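Local coordinates for protein plantacyanin (Spinacia oleracea, PDB 1F56) that probably transfers electrons through a single blue copper centre, as a basic phytocyanin of the cupredoxin family, at residues A45-P50 with G78-G83. Sequence-based numbering, arbitrary orientation.
Sequences ASCSAP and GHCGGG. With CU1 (copper (I) ion), chain F; SO4 (sulfate ion), chain D.
A disulfide between Cys47 and Cys80 ties the loop after helix 41-45 to the copper-binding loop, and Cys80 directly follows the copper ligand His79. Cys47 SG is bonded to Cys80 SG at 2.0 Å. The C-S-S-C torsion is -83°, near the unstrained quarter turn. The CB of Cys47 and the CB of Cys80 are 3.6 Å apart, and both CA-CB bonds point across the gap. Cys80 sets its SG anti to its own backbone N (chi1 -173°), which carries the sulfur out toward 45-50. Beyond the sulfurs little meets: Cys47 SG lies 3.9 Å from Gly81 N, and no hydrogen bond joins the segments. Both cysteine side chains also pack on Lys85 at the start of strand 85-90.

Segment 78-83 lies between strands 68-73 and 85-90. It is compact: 79-81 have helical backbone angles, and a type I turn runs from Cys80 to Gly83, with Gly83 N hydrogen-bonded to Cys80 O. A sulfate, probably from the crystallisation liquor, sits at the N-terminal end of this helical turn, where several backbone N-H groups gather. Gly81 N donates to sulfate O3 at 2.7 Å and Gly78 N to sulfate O2 at 2.8 Å. Sulfate O1 is 4.0 Å from Cys47 CB.

The His79 side chain leads away from the disulfide. Its CG lies anti to its own carbonyl carbon (chi1 -65°), and ND1 binds copper at 2.0 Å. His34 and Cys74 bind the same copper, and Met84 completes the site, as the usual weaker axial ligand of blue copper centres. A disulfide next to the copper site is a mark of phytocyanins. Here the covalent link holds the backbone beside His79 to the 45-50 loop without using any metal ligand, which probably limits movement of the copper-binding loop.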
loop_
_atom_site.group_PDB
_atom_site.type_symbol
_atom_site.label_atom_id
_atom_site.label_comp_id
_atom_site.label_asym_id
_atom_site.label_seq_id
_atom_site.Cartn_x
_atom_site.Cartn_y
_atom_site.Cartn_z
ATOM N N ALA A 45 4.020 -10.945 -3.783
ATOM C CA ALA A 45 4.172 -11.696 -5.026
ATOM C C ALA A 45 2.976 -12.573 -5.382
ATOM O O ALA A 45 2.720 -12.818 -6.560
ATOM C CB ALA A 45 5.427 -12.559 -4.959
ATOM N N SER A 46 2.247 -13.042 -4.376
ATOM C CA SER A 46 1.115 -13.921 -4.625
ATOM C C SER A 46 -0.216 -13.287 -4.273
ATOM O O SER A 46 -1.217 -13.987 -4.150
ATOM C CB SER A 46 1.288 -15.215 -3.832
ATOM O OG SER A 46 1.283 -14.942 -2.437
ATOM N N CYS A 47 -0.230 -11.966 -4.108
ATOM C CA CYS A 47 -1.464 -11.254 -3.770
ATOM C C CYS A 47 -2.215 -11.866 -2.598
ATOM O O CYS A 47 -3.433 -12.007 -2.647
ATOM C CB CYS A 47 -2.380 -11.226 -4.987
ATOM S SG CYS A 47 -2.017 -9.838 -6.104
ATOM N N SER A 48 -1.489 -12.228 -1.545
ATOM C CA SER A 48 -2.097 -12.841 -0.362
ATOM C C SER A 48 -1.415 -12.355 0.908
ATOM O O SER A 48 -0.201 -12.474 1.057
ATOM C CB SER A 48 -1.986 -14.365 -0.450
ATOM O OG SER A 48 -0.654 -14.748 -0.757
ATOM N N ALA A 49 -2.204 -11.817 1.824
ATOM C CA ALA A 49 -1.677 -11.288 3.068
ATOM C C ALA A 49 -1.276 -12.389 4.038
ATOM O O ALA A 49 -2.019 -13.355 4.237
ATOM C CB ALA A 49 -2.705 -10.383 3.699
ATOM N N PRO A 50 -0.092 -12.259 4.661
ATOM C CA PRO A 50 0.351 -13.286 5.611
ATOM C C PRO A 50 -0.429 -13.177 6.914
ATOM O O PRO A 50 -1.049 -12.142 7.192
ATOM C CB PRO A 50 1.846 -12.990 5.774
ATOM C CG PRO A 50 1.927 -11.500 5.569
ATOM C CD PRO A 50 0.963 -11.260 4.418
ATOM N N GLY A 78 -10.318 -9.823 -6.476
ATOM C CA GLY A 78 -10.063 -9.214 -7.769
ATOM C C GLY A 78 -9.258 -7.913 -7.763
ATOM O O GLY A 78 -8.738 -7.496 -8.799
ATOM N N HIS A 79 -9.104 -7.264 -6.614
ATOM C CA HIS A 79 -8.379 -5.989 -6.614
ATOM C C HIS A 79 -6.859 -6.076 -6.741
ATOM O O HIS A 79 -6.246 -5.299 -7.487
ATOM C CB HIS A 79 -8.750 -5.163 -5.383
ATOM C CG HIS A 79 -10.179 -4.721 -5.364
ATOM N ND1 HIS A 79 -10.587 -3.561 -4.747
ATOM C CD2 HIS A 79 -11.303 -5.312 -5.835
ATOM C CE1 HIS A 79 -11.899 -3.454 -4.833
ATOM N NE2 HIS A 79 -12.360 -4.503 -5.489
ATOM N N CYS A 80 -6.229 -6.997 -6.019
ATOM C CA CYS A 80 -4.772 -7.121 -6.124
ATOM C C CYS A 80 -4.419 -7.595 -7.548
ATOM O O CYS A 80 -3.503 -7.074 -8.189
ATOM C CB CYS A 80 -4.269 -8.113 -5.078
ATOM S SG CYS A 80 -2.461 -8.262 -4.913
ATOM N N GLY A 81 -5.158 -8.585 -8.043
ATOM C CA GLY A 81 -4.914 -9.080 -9.390
ATOM C C GLY A 81 -5.175 -7.976 -10.403
ATOM O O GLY A 81 -4.612 -7.980 -11.493
ATOM N N GLY A 82 -6.024 -7.022 -10.035
ATOM C CA GLY A 82 -6.334 -5.918 -10.925
ATOM C C GLY A 82 -5.292 -4.816 -10.865
ATOM O O GLY A 82 -5.454 -3.765 -11.493
ATOM N N GLY A 83 -4.228 -5.043 -10.095
ATOM C CA GLY A 83 -3.170 -4.055 -9.998
ATOM C C GLY A 83 -3.072 -3.267 -8.702
ATOM O O GLY A 83 -2.191 -2.416 -8.553
HETATM CU CU CU1 F . -9.359 -2.442 -3.604
HETATM S S SO4 D . -7.153 -11.480 -7.022
HETATM O O1 SO4 D . -6.136 -11.982 -6.067
HETATM O O2 SO4 D . -8.499 -11.971 -6.671
HETATM O O3 SO4 D . -7.169 -10.008 -6.973
HETATM O O4 SO4 D . -6.809 -11.959 -8.370
#